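Local coordinates for protein O-succinylhomoserine sulfhydrylase (Mycobacterium tuberculosis, PDB 3NDN) that probably makes L-homocysteine from O-succinyl-L-homoserine and hydrogen sulfide, using pyridoxal 5'-phosphate, in the methionine pathway, at residues V301-Y306 and T330-C335; N177-L182 and I386-G391; E293-H298 and A407-A412. All blocks are in the same frame, centred on the assembly; numbering follows the deposited sequence. Where two conformers were deposited one is given.

Interaction 1: residues V301-Y306 and T330-C335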
ATOM      1  N   VAL A 301      11.517  44.283   0.543  1.00 40.75           N
ATOM      2  CA  VAL A 301      10.209  43.923  -0.001  1.00 39.87           C
ATOM      3  C   VAL A 301       9.381  45.153  -0.433  1.00 39.14           C
ATOM      4  O   VAL A 301       9.126  46.035   0.380  1.00 39.68           O
ATOM      5  CB  VAL A 301       9.428  43.051   1.037  1.00 39.28           C
ATOM      6  CG1 VAL A 301       8.035  42.689   0.544  1.00 39.18           C
ATOM      7  CG2 VAL A 301      10.229  41.776   1.380  1.00 38.83           C
ATOM      8  N   ARG A 302       8.962  45.193  -1.703  1.00 38.65           N
ATOM      9  CA  ARG A 302       8.082  46.271  -2.225  1.00 38.79           C
ATOM     10  C   ARG A 302       6.609  46.191  -1.765  1.00 38.11           C
ATOM     11  O   ARG A 302       6.053  47.188  -1.302  1.00 38.03           O
ATOM     12  CB  ARG A 302       8.155  46.362  -3.766  1.00 39.19           C
ATOM     13  CG  ARG A 302       7.322  47.531  -4.369  1.00 41.28           C
ATOM     14  CD  ARG A 302       7.396  47.589  -5.903  1.00 44.66           C
ATOM     15  NE  ARG A 302       8.744  47.911  -6.372  1.00 48.63           N
ATOM     16  CZ  ARG A 302       9.258  47.534  -7.545  1.00 50.56           C
ATOM     17  NH1 ARG A 302       8.552  46.801  -8.402  1.00 51.98           N
ATOM     18  NH2 ARG A 302      10.500  47.881  -7.860  1.00 52.73           N
ATOM     19  N   TRP A 303       5.976  45.021  -1.938  1.00 37.36           N
ATOM     20  CA  TRP A 303       4.579  44.798  -1.538  1.00 36.49           C
ATOM     21  C   TRP A 303       4.317  43.321  -1.203  1.00 35.96           C
ATOM     22  O   TRP A 303       5.044  42.436  -1.662  1.00 34.94           O
ATOM     23  CB  TRP A 303       3.564  45.280  -2.601  1.00 36.81           C
ATOM     24  CG  TRP A 303       3.679  44.686  -4.027  1.00 37.74           C
ATOM     25  CD1 TRP A 303       4.143  45.335  -5.144  1.00 40.09           C
ATOM     26  CD2 TRP A 303       3.279  43.366  -4.477  1.00 38.59           C
ATOM     27  NE1 TRP A 303       4.076  44.507  -6.244  1.00 39.50           N
ATOM     28  CE2 TRP A 303       3.551  43.298  -5.866  1.00 39.09           C
ATOM     29  CE3 TRP A 303       2.722  42.242  -3.843  1.00 37.34           C
ATOM     30  CZ2 TRP A 303       3.296  42.147  -6.631  1.00 38.70           C
ATOM     31  CZ3 TRP A 303       2.477  41.084  -4.603  1.00 37.12           C
ATOM     32  CH2 TRP A 303       2.764  41.054  -5.986  1.00 37.85           C
ATOM     33  N   VAL A 304       3.293  43.080  -0.382  1.00 35.72           N
ATOM     34  CA  VAL A 304       2.832  41.722  -0.061  1.00 35.23           C
ATOM     35  C   VAL A 304       1.356  41.558  -0.446  1.00 35.57           C
ATOM     36  O   VAL A 304       0.566  42.503  -0.343  1.00 35.92           O
ATOM     37  CB  VAL A 304       3.028  41.396   1.456  1.00 35.39           C
ATOM     38  CG1 VAL A 304       2.550  39.961   1.796  1.00 35.34           C
ATOM     39  CG2 VAL A 304       4.481  41.565   1.871  1.00 34.25           C
ATOM     40  N   ARG A 305       0.977  40.363  -0.901  1.00 35.47           N
ATOM     41  CA  ARG A 305      -0.437  40.044  -1.084  1.00 35.69           C
ATOM     42  C   ARG A 305      -0.818  38.829  -0.229  1.00 34.84           C
ATOM     43  O   ARG A 305      -0.255  37.742  -0.395  1.00 34.75           O
ATOM     44  CB  ARG A 305      -0.784  39.832  -2.571  1.00 36.46           C
ATOM     45  CG  ARG A 305      -0.920  41.106  -3.418  1.00 38.58           C
ATOM     46  CD  ARG A 305      -2.184  41.907  -3.076  1.00 41.91           C
ATOM     47  NE  ARG A 305      -2.352  43.055  -3.970  1.00 44.88           N
ATOM     48  CZ  ARG A 305      -1.864  44.279  -3.743  1.00 46.71           C
ATOM     49  NH1 ARG A 305      -1.178  44.555  -2.632  1.00 47.51           N
ATOM     50  NH2 ARG A 305      -2.075  45.241  -4.627  1.00 47.24           N
ATOM     51  N   TYR A 306      -1.724  39.062   0.727  1.00 34.21           N
ATOM     52  CA  TYR A 306      -2.274  38.055   1.638  1.00 33.02           C
ATOM     53  C   TYR A 306      -3.620  38.619   2.109  1.00 32.66           C
ATOM     54  O   TYR A 306      -3.675  39.765   2.560  1.00 32.72           O
ATOM     55  CB  TYR A 306      -1.334  37.798   2.837  1.00 32.78           C
ATOM     56  CG  TYR A 306      -1.782  36.672   3.779  1.00 31.60           C
ATOM     57  CD1 TYR A 306      -1.745  35.328   3.369  1.00 31.50           C
ATOM     58  CD2 TYR A 306      -2.244  36.951   5.084  1.00 31.00           C
ATOM     59  CE1 TYR A 306      -2.158  34.294   4.224  1.00 30.25           C
ATOM     60  CE2 TYR A 306      -2.649  35.919   5.951  1.00 30.85           C
ATOM     61  CZ  TYR A 306      -2.609  34.600   5.511  1.00 31.64           C
ATOM     62  OH  TYR A 306      -3.041  33.596   6.355  1.00 31.61           O
ATOM     63  N   THR A 330       2.286  35.779  -1.258  1.00 32.14           N
ATOM     64  CA  THR A 330       2.916  36.303  -2.484  1.00 32.88           C
ATOM     65  C   THR A 330       3.552  37.679  -2.179  1.00 33.78           C
ATOM     66  O   THR A 330       2.954  38.486  -1.464  1.00 33.96           O
ATOM     67  CB  THR A 330       1.864  36.399  -3.629  1.00 32.45           C
ATOM     68  OG1 THR A 330       1.296  35.099  -3.869  1.00 32.78           O
ATOM     69  CG2 THR A 330       2.489  36.906  -4.939  1.00 32.72           C
ATOM     70  N   PHE A 331       4.759  37.925  -2.696  1.00 34.47           N
ATOM     71  CA  PHE A 331       5.429  39.241  -2.547  1.00 35.39           C
ATOM     72  C   PHE A 331       6.317  39.648  -3.736  1.00 36.48           C
ATOM     73  O   PHE A 331       6.675  38.818  -4.570  1.00 36.78           O
ATOM     74  CB  PHE A 331       6.229  39.311  -1.237  1.00 35.31           C
ATOM     75  CG  PHE A 331       7.469  38.435  -1.214  1.00 35.92           C
ATOM     76  CD1 PHE A 331       8.730  38.996  -1.413  1.00 36.73           C
ATOM     77  CD2 PHE A 331       7.375  37.065  -0.967  1.00 35.52           C
ATOM     78  CE1 PHE A 331       9.885  38.208  -1.382  1.00 36.92           C
ATOM     79  CE2 PHE A 331       8.526  36.263  -0.925  1.00 36.74           C
ATOM     80  CZ  PHE A 331       9.783  36.837  -1.141  1.00 36.19           C
ATOM     81  N   ALA A 332       6.686  40.934  -3.783  1.00 37.33           N
ATOM     82  CA  ALA A 332       7.570  41.459  -4.821  1.00 39.06           C
ATOM     83  C   ALA A 332       8.789  42.163  -4.222  1.00 40.09           C
ATOM     84  O   ALA A 332       8.665  42.920  -3.246  1.00 39.60           O
ATOM     85  CB  ALA A 332       6.808  42.417  -5.755  1.00 39.11           C
ATOM     86  N   LEU A 333       9.956  41.890  -4.806  1.00 41.07           N
ATOM     87  CA  LEU A 333      11.213  42.502  -4.392  1.00 43.20           C
ATOM     88  C   LEU A 333      11.281  43.963  -4.833  1.00 44.61           C
ATOM     89  O   LEU A 333      10.782  44.312  -5.906  1.00 44.70           O
ATOM     90  CB  LEU A 333      12.409  41.724  -4.962  1.00 43.08           C
ATOM     91  CG  LEU A 333      12.649  40.310  -4.429  1.00 43.46           C
ATOM     92  CD1 LEU A 333      13.574  39.525  -5.338  1.00 43.46           C
ATOM     93  CD2 LEU A 333      13.182  40.309  -2.999  1.00 44.26           C
ATOM     94  N   ASP A 334      11.898  44.808  -4.011  1.00 46.64           N
ATOM     95  CA  ASP A 334      12.063  46.232  -4.349  1.00 48.88           C
ATOM     96  C   ASP A 334      13.407  46.458  -5.046  1.00 50.45           C
ATOM     97  O   ASP A 334      14.445  46.572  -4.392  1.00 51.13           O
ATOM     98  CB  ASP A 334      11.929  47.114  -3.103  1.00 49.23           C
ATOM     99  CG  ASP A 334      11.892  48.620  -3.431  1.00 51.45           C
ATOM    100  OD1 ASP A 334      11.487  49.021  -4.550  1.00 53.25           O
ATOM    101  OD2 ASP A 334      12.264  49.414  -2.547  1.00 53.75           O
ATOM    102  N   CYS A 335      13.370  46.493  -6.374  1.00 51.65           N
ATOM    103  CA  CYS A 335      14.555  46.684  -7.209  1.00 53.63           C
ATOM    104  C   CYS A 335      14.124  47.045  -8.641  1.00 54.79           C
ATOM    105  O   CYS A 335      12.977  46.785  -9.021  1.00 54.53           O
ATOM    106  CB  CYS A 335      15.439  45.426  -7.203  1.00 53.44           C
ATOM    107  SG  CYS A 335      14.712  43.970  -7.999  1.00 54.05           S
TER

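Interaction 2: residues N177-L182 and I386-G391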
ATOM      1  N   ASN A 177      -4.625  32.773  -7.928  1.00 40.10           N
ATOM      2  CA  ASN A 177      -3.235  32.390  -7.709  1.00 41.27           C
ATOM      3  C   ASN A 177      -2.406  32.764  -8.937  1.00 41.53           C
ATOM      4  O   ASN A 177      -2.695  32.296 -10.034  1.00 41.99           O
ATOM      5  CB  ASN A 177      -3.171  30.887  -7.408  1.00 41.77           C
ATOM      6  CG  ASN A 177      -1.769  30.311  -7.524  1.00 44.14           C
ATOM      7  OD1 ASN A 177      -0.786  30.911  -7.083  1.00 46.51           O
ATOM      8  ND2 ASN A 177      -1.677  29.124  -8.118  1.00 47.16           N
ATOM      9  N   PRO A 178      -1.340  33.572  -8.758  1.00 41.42           N
ATOM     10  CA  PRO A 178      -0.685  33.977  -7.514  1.00 40.96           C
ATOM     11  C   PRO A 178      -1.018  35.354  -6.944  1.00 40.92           C
ATOM     12  O   PRO A 178      -0.568  35.655  -5.841  1.00 40.71           O
ATOM     13  CB  PRO A 178       0.793  33.963  -7.910  1.00 41.45           C
ATOM     14  CG  PRO A 178       0.760  34.438  -9.351  1.00 41.94           C
ATOM     15  CD  PRO A 178      -0.539  33.950  -9.939  1.00 41.45           C
ATOM     16  N   MET A 179      -1.785  36.179  -7.658  1.00 40.53           N
ATOM     17  CA  MET A 179      -1.990  37.576  -7.226  1.00 40.59           C
ATOM     18  C   MET A 179      -3.014  37.739  -6.092  1.00 39.75           C
ATOM     19  O   MET A 179      -3.113  38.814  -5.493  1.00 39.84           O
ATOM     20  CB  MET A 179      -2.332  38.496  -8.406  1.00 41.29           C
ATOM     21  CG  MET A 179      -1.269  38.550  -9.512  1.00 43.26           C
ATOM     22  SD  MET A 179       0.408  39.061  -9.012  1.00 44.93           S
ATOM     23  CE  MET A 179       0.166  40.770  -8.563  1.00 42.44           C
ATOM     24  N   GLN A 180      -3.778  36.679  -5.814  1.00 38.59           N
ATOM     25  CA  GLN A 180      -4.734  36.653  -4.685  1.00 38.29           C
ATOM     26  C   GLN A 180      -5.851  37.730  -4.764  1.00 38.39           C
ATOM     27  O   GLN A 180      -6.224  38.343  -3.753  1.00 38.62           O
ATOM     28  CB  GLN A 180      -4.001  36.613  -3.317  1.00 37.67           C
ATOM     29  CG  GLN A 180      -2.768  35.660  -3.285  1.00 38.80           C
ATOM     30  CD  GLN A 180      -2.321  35.190  -1.886  1.00 40.52           C
ATOM     31  OE1 GLN A 180      -3.098  35.181  -0.935  1.00 42.78           O
ATOM     32  NE2 GLN A 180      -1.064  34.758  -1.780  1.00 39.69           N
ATOM     33  N   SER A 181      -6.359  37.935  -5.983  1.00 38.18           N
ATOM     34  CA  SER A 181      -7.541  38.759  -6.256  0.70 38.50           C
ATOM     35  C   SER A 181      -8.795  37.983  -5.853  1.00 38.16           C
ATOM     36  O   SER A 181      -8.830  36.748  -5.997  1.00 37.46           O
ATOM     37  CB  SER A 181      -7.568  39.100  -7.756  0.70 39.01           C
ATOM     38  OG  SER A 181      -8.764  39.758  -8.146  0.70 40.63           O
ATOM     39  N   LEU A 182      -9.823  38.682  -5.358  1.00 37.93           N
ATOM     40  CA  LEU A 182     -11.066  38.022  -4.907  1.00 37.16           C
ATOM     41  C   LEU A 182     -12.287  38.206  -5.830  1.00 37.40           C
ATOM     42  O   LEU A 182     -12.371  39.178  -6.587  1.00 38.20           O
ATOM     43  CB  LEU A 182     -11.442  38.471  -3.473  1.00 37.16           C
ATOM     44  CG  LEU A 182     -10.396  38.503  -2.344  1.00 36.92           C
ATOM     45  CD1 LEU A 182     -11.068  38.682  -0.991  1.00 36.97           C
ATOM     46  CD2 LEU A 182      -9.525  37.267  -2.306  1.00 35.86           C
ATOM     47  N   ILE A 386      -1.821  41.705 -15.429  1.00 58.90           N
ATOM     48  CA  ILE A 386      -2.248  41.413 -14.045  1.00 57.21           C
ATOM     49  C   ILE A 386      -1.256  41.825 -12.947  1.00 56.00           C
ATOM     50  O   ILE A 386      -1.491  41.563 -11.760  1.00 55.67           O
ATOM     51  CB  ILE A 386      -2.630  39.909 -13.849  1.00 56.63           C
ATOM     52  CG1 ILE A 386      -1.520  38.983 -14.370  1.00 55.84           C
ATOM     53  CG2 ILE A 386      -3.978  39.609 -14.496  1.00 57.48           C
ATOM     54  CD1 ILE A 386      -1.612  37.556 -13.875  1.00 54.37           C
ATOM     55  N   GLY A 387      -0.157  42.465 -13.342  1.00 55.14           N
ATOM     56  CA  GLY A 387       0.834  42.978 -12.386  1.00 53.35           C
ATOM     57  C   GLY A 387       1.872  41.965 -11.917  1.00 51.64           C
ATOM     58  O   GLY A 387       2.539  42.183 -10.903  1.00 51.22           O
ATOM     59  N   LEU A 388       2.018  40.868 -12.662  1.00 50.15           N
ATOM     60  CA  LEU A 388       2.965  39.807 -12.315  1.00 48.56           C
ATOM     61  C   LEU A 388       4.365  40.003 -12.930  1.00 48.35           C
ATOM     62  O   LEU A 388       4.709  39.379 -13.947  1.00 48.64           O
ATOM     63  CB  LEU A 388       2.374  38.430 -12.679  1.00 47.98           C
ATOM     64  CG  LEU A 388       3.204  37.164 -12.458  1.00 47.45           C
ATOM     65  CD1 LEU A 388       3.499  36.954 -10.986  1.00 46.18           C
ATOM     66  CD2 LEU A 388       2.500  35.940 -13.053  1.00 47.57           C
ATOM     67  N   GLY A 389       5.174  40.860 -12.303  1.00 47.49           N
ATOM     68  CA  GLY A 389       6.539  41.135 -12.783  1.00 46.75           C
ATOM     69  C   GLY A 389       7.550  40.029 -12.498  1.00 45.74           C
ATOM     70  O   GLY A 389       7.247  39.064 -11.784  1.00 44.57           O
ATOM     71  N   ASP A 390       8.756  40.178 -13.052  1.00 45.06           N
ATOM     72  CA  ASP A 390       9.853  39.223 -12.854  1.00 44.62           C
ATOM     73  C   ASP A 390      10.414  39.236 -11.422  1.00 43.28           C
ATOM     74  O   ASP A 390      11.228  38.383 -11.069  1.00 43.08           O
ATOM     75  CB  ASP A 390      10.990  39.470 -13.864  1.00 46.11           C
ATOM     76  CG  ASP A 390      10.730  38.839 -15.245  1.00 49.31           C
ATOM     77  OD1 ASP A 390      10.089  37.759 -15.348  1.00 52.62           O
ATOM     78  OD2 ASP A 390      11.219  39.410 -16.241  1.00 52.00           O
ATOM     79  N   GLY A 391       9.970  40.193 -10.608  1.00 42.49           N
ATOM     80  CA  GLY A 391      10.378  40.290  -9.193  1.00 41.51           C
ATOM     81  C   GLY A 391       9.450  39.621  -8.184  1.00 39.98           C
ATOM     82  O   GLY A 391       9.654  39.723  -6.970  1.00 39.57           O
TER

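Interaction 3: residues E293-H298 and A407-A412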
ATOM      1  N   GLU A 293       3.236  39.268   7.731  1.00 33.83           N
ATOM      2  CA  GLU A 293       3.571  40.459   8.511  1.00 34.88           C
ATOM      3  C   GLU A 293       5.089  40.739   8.551  1.00 35.23           C
ATOM      4  O   GLU A 293       5.522  41.905   8.507  1.00 35.28           O
ATOM      5  CB  GLU A 293       2.967  40.349   9.926  1.00 35.22           C
ATOM      6  CG  GLU A 293       1.429  40.373   9.937  1.00 35.06           C
ATOM      7  CD  GLU A 293       0.818  39.932  11.265  1.00 38.98           C
ATOM      8  OE1 GLU A 293       1.552  39.400  12.130  1.00 40.47           O
ATOM      9  OE2 GLU A 293      -0.411  40.103  11.435  1.00 37.10           O
ATOM     10  N   PHE A 294       5.895  39.677   8.618  1.00 35.45           N
ATOM     11  CA  PHE A 294       7.359  39.800   8.618  1.00 36.31           C
ATOM     12  C   PHE A 294       7.875  40.344   7.277  1.00 36.82           C
ATOM     13  O   PHE A 294       8.699  41.267   7.250  1.00 36.76           O
ATOM     14  CB  PHE A 294       8.043  38.467   8.987  1.00 36.57           C
ATOM     15  CG  PHE A 294       9.539  38.470   8.763  1.00 38.35           C
ATOM     16  CD1 PHE A 294      10.398  39.031   9.714  1.00 39.23           C
ATOM     17  CD2 PHE A 294      10.081  37.953   7.588  1.00 38.18           C
ATOM     18  CE1 PHE A 294      11.771  39.048   9.505  1.00 41.31           C
ATOM     19  CE2 PHE A 294      11.461  37.968   7.366  1.00 39.85           C
ATOM     20  CZ  PHE A 294      12.305  38.515   8.322  1.00 40.70           C
ATOM     21  N   LEU A 295       7.367  39.791   6.181  1.00 36.97           N
ATOM     22  CA  LEU A 295       7.701  40.276   4.833  1.00 37.60           C
ATOM     23  C   LEU A 295       7.255  41.743   4.621  1.00 38.81           C
ATOM     24  O   LEU A 295       8.016  42.559   4.090  1.00 38.92           O
ATOM     25  CB  LEU A 295       7.129  39.347   3.758  1.00 37.28           C
ATOM     26  CG  LEU A 295       7.871  38.018   3.524  1.00 37.32           C
ATOM     27  CD1 LEU A 295       6.971  36.945   2.870  1.00 36.79           C
ATOM     28  CD2 LEU A 295       9.158  38.212   2.715  1.00 35.16           C
ATOM     29  N   ASN A 296       6.042  42.069   5.072  1.00 39.22           N
ATOM     30  CA  ASN A 296       5.485  43.425   4.959  1.00 40.20           C
ATOM     31  C   ASN A 296       6.394  44.493   5.589  1.00 40.60           C
ATOM     32  O   ASN A 296       6.486  45.607   5.085  1.00 41.11           O
ATOM     33  CB  ASN A 296       4.081  43.466   5.584  1.00 40.08           C
ATOM     34  CG  ASN A 296       3.331  44.763   5.296  1.00 41.27           C
ATOM     35  OD1 ASN A 296       3.312  45.259   4.169  1.00 43.13           O
ATOM     36  ND2 ASN A 296       2.680  45.296   6.319  1.00 41.76           N
ATOM     37  N   GLY A 297       7.083  44.134   6.673  1.00 40.68           N
ATOM     38  CA  GLY A 297       7.985  45.056   7.356  1.00 40.95           C
ATOM     39  C   GLY A 297       9.451  45.025   6.941  1.00 41.37           C
ATOM     40  O   GLY A 297      10.262  45.761   7.505  1.00 41.41           O
ATOM     41  N   HIS A 298       9.795  44.188   5.962  1.00 40.69           N
ATOM     42  CA  HIS A 298      11.191  43.982   5.554  1.00 40.96           C
ATOM     43  C   HIS A 298      11.643  44.996   4.486  1.00 41.45           C
ATOM     44  O   HIS A 298      10.883  45.267   3.539  1.00 41.31           O
ATOM     45  CB  HIS A 298      11.361  42.545   5.030  1.00 40.35           C
ATOM     46  CG  HIS A 298      12.782  42.071   4.999  1.00 40.78           C
ATOM     47  ND1 HIS A 298      13.649  42.374   3.971  1.00 41.14           N
ATOM     48  CD2 HIS A 298      13.489  41.317   5.876  1.00 42.15           C
ATOM     49  CE1 HIS A 298      14.827  41.827   4.214  1.00 42.84           C
ATOM     50  NE2 HIS A 298      14.756  41.177   5.362  1.00 42.39           N
ATOM     51  N   ALA A 407      13.822  32.779   9.802  1.00 33.67           N
ATOM     52  CA  ALA A 407      15.276  32.765   9.703  1.00 34.10           C
ATOM     53  C   ALA A 407      15.786  32.423   8.287  1.00 34.41           C
ATOM     54  O   ALA A 407      16.694  33.078   7.803  1.00 34.14           O
ATOM     55  CB  ALA A 407      15.896  31.805  10.744  1.00 34.44           C
ATOM     56  N   ASP A 408      15.221  31.387   7.649  1.00 33.96           N
ATOM     57  CA  ASP A 408      15.617  30.975   6.288  1.00 34.60           C
ATOM     58  C   ASP A 408      15.286  32.047   5.245  1.00 34.67           C
ATOM     59  O   ASP A 408      16.075  32.299   4.335  1.00 35.20           O
ATOM     60  CB  ASP A 408      14.948  29.622   5.908  1.00 34.32           C
ATOM     61  CG  ASP A 408      15.607  28.933   4.689  1.00 35.68           C
ATOM     62  OD1 ASP A 408      16.851  28.996   4.536  1.00 35.78           O
ATOM     63  OD2 ASP A 408      14.879  28.279   3.895  1.00 34.51           O
ATOM     64  N   ILE A 409      14.116  32.668   5.376  1.00 34.23           N
ATOM     65  CA  ILE A 409      13.703  33.742   4.465  1.00 34.51           C
ATOM     66  C   ILE A 409      14.601  34.997   4.647  1.00 35.53           C
ATOM     67  O   ILE A 409      15.062  35.575   3.668  1.00 35.03           O
ATOM     68  CB  ILE A 409      12.201  34.089   4.645  1.00 33.98           C
ATOM     69  CG1 ILE A 409      11.316  32.880   4.282  1.00 33.81           C
ATOM     70  CG2 ILE A 409      11.792  35.309   3.801  1.00 35.11           C
ATOM     71  CD1 ILE A 409       9.836  33.049   4.730  1.00 35.19           C
ATOM     72  N   ASP A 410      14.867  35.376   5.895  1.00 36.22           N
ATOM     73  CA  ASP A 410      15.707  36.561   6.186  1.00 38.39           C
ATOM     74  C   ASP A 410      17.147  36.417   5.666  1.00 39.63           C
ATOM     75  O   ASP A 410      17.728  37.385   5.151  1.00 40.27           O
ATOM     76  CB  ASP A 410      15.702  36.875   7.691  1.00 38.59           C
ATOM     77  CG  ASP A 410      16.191  38.307   8.012  1.00 41.31           C
ATOM     78  OD1 ASP A 410      15.674  39.286   7.437  1.00 40.89           O
ATOM     79  OD2 ASP A 410      17.087  38.448   8.861  1.00 44.45           O
ATOM     80  N   ARG A 411      17.721  35.223   5.797  1.00 40.42           N
ATOM     81  CA  ARG A 411      19.053  34.956   5.258  1.00 41.89           C
ATOM     82  C   ARG A 411      19.041  35.029   3.727  1.00 42.04           C
ATOM     83  O   ARG A 411      19.952  35.604   3.124  1.00 41.89           O
ATOM     84  CB  ARG A 411      19.606  33.611   5.757  1.00 42.43           C
ATOM     85  CG  ARG A 411      19.906  33.598   7.258  1.00 45.35           C
ATOM     86  CD  ARG A 411      20.864  32.478   7.659  1.00 50.49           C
ATOM     87  NE  ARG A 411      20.157  31.230   7.951  1.00 53.30           N
ATOM     88  CZ  ARG A 411      19.729  30.861   9.160  1.00 54.33           C
ATOM     89  NH1 ARG A 411      19.932  31.644  10.219  1.00 54.23           N
ATOM     90  NH2 ARG A 411      19.095  29.700   9.310  1.00 53.60           N
ATOM     91  N   ALA A 412      18.002  34.463   3.112  1.00 41.75           N
ATOM     92  CA  ALA A 412      17.866  34.455   1.645  1.00 42.33           C
ATOM     93  C   ALA A 412      17.703  35.864   1.047  1.00 42.92           C
ATOM     94  O   ALA A 412      18.181  36.128  -0.059  1.00 42.70           O
ATOM     95  CB  ALA A 412      16.715  33.531   1.208  1.00 41.61           C
TER

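Interaction 1: residues V301-Y306 and T330-C335
The indole of W303 lies across A332, whose CB sits over the five-membered ring in a CH-pi contact, 3.6 Å from the ring centroid. W303 reaches this place because its CG stands between the backbone N and the carbonyl carbon (chi1 57°), which folds the ring over the neighbouring strand; the methyl group of alanine is small enough to fit beneath it. Antiparallel backbone bonds hold the strands together: R305 N gives a nearly straight bond to T330 O at 2.8 Å, A332 N bonds W303 O at 3.1 Å, and R302 N bonds A332 O. W303 N is buried with no partner in the model, consistent with the break in its strand at R302, where the chain turns a corner. V304 and F331 share the other face, where helix 277-296 packs with L295 against both. The long side chain of R302 runs out over the end of the other strand. There NE forms a salt bridge to D334 OD1 whose hydrogen bond is weak, at 3.5 Å, the guanidinium and carboxylate planes 78° apart; NH2 makes a weak bond to C335 O at 2.9 Å, while L333 O lies over one guanidinium face. T330 OG1 is held by P178 O. Backbone bonds and apolar packing thus hold the middle, and charge adds a looser, more exposed grip at the corner, where strand 328-333 ends.

Interaction 2: residues N177-L182 and I386-G391
This is a small apolar contact between two loops, one following strand 169-173 of the large seven-stranded sheet and the other leading from helix 379-385 into strand 392-396 of the five-stranded sheet, so it bridges the two sheets of the fold. M179 carries most of it. Its flexible, unbranched chain bends at chi2 and chi3 (-57° and -67°), bringing the terminal methyl CE up to the backbone carbonyls, 3.6 Å from G387 O and 3.7 Å from I386 O. The sulfur SD rests against L388 CB at 4.2 Å, and M179 CG faces I386 CD1 at a looser 4.5 Å. Beside it P178, which follows a cis peptide bond, touches L388 with its ring: CG meets CD1 at 4.1 Å, the two side chains crossing at about a right angle. L388 CG is anti to the backbone N (chi1 178°), which sends its branches toward the proline. G387 ends the preceding helix in a Schellman motif; its positive phi is a conformation that glycine, lacking a CB, adopts easily. The methyl of M179 also packs on the W303 ring, and N177 OD1 is hydrogen-bonded to R394 NH1. M179 therefore lies between W303 of the strand pair 301-305 and 328-333 and the turn that follows helix 379-385, while G391, just before strand 392-396, pairs through its backbone with L333.

Interaction 3: residues E293-H298 and A407-A412
A helix-to-helix contact near the C terminus packs the end of helix 277-296 against helix 402-413 beside the five-stranded sheet, and a histidine-carboxylate hydrogen bond closes it on one side. H298, just beyond the last turn of its helix, gives NE2-H to D410 OD1 at 3.0 Å with a bent angle of 135°. The oxygen lies in the imidazole plane and is approached nearly along its C-O axis, although the ring and carboxylate planes stand 78° apart. H298 ND1 bonds S300 N, so both ring nitrogens are engaged and the imidazole is fixed in rotation; a proton on NE2 and a lone pair on ND1 suit these two partners, consistent with a neutral ring. Beneath this polar pair, F294 holds its ring with CG anti to the backbone N (chi1 170°), projecting toward the other helix and presenting its rim to D410, where CZ lies 3.6 Å from OD1 and 3.8 Å from CB. An aromatic rim carries a slight positive charge, which makes the oxygen a tolerable neighbour. Deeper in, the branched side chains of L295 and I409 provide the buried apolar part. L295 also packs on V301 and V304 of strand 301-305 and on V329 and F331 of strand 328-333, and L413 of helix 402-413 covers it further. L295 CD2 meets I409 CG2 at 4.1 Å, the two side chains crossing at about a right angle.

Following the chain from the N terminus, loop 177-182 comes first and waits some two hundred residues for 386-391, so interaction 2 closes a long loop that links the large sheet to the smaller one. Helix 277-296 then ends within 293-298 and leads straight into strand 301-305, which pairs with 328-333 after a short excursion; interaction 1 is thus nested inside the loops of both other contacts. Interaction 3 closes last, when helix 402-413 returns to 293-298, and its loop crosses that of interaction 2. Interaction 1 touches both neighbours, whereas interactions 2 and 3 stay about 10 Å apart at their nearest atoms, with the strand pair between them.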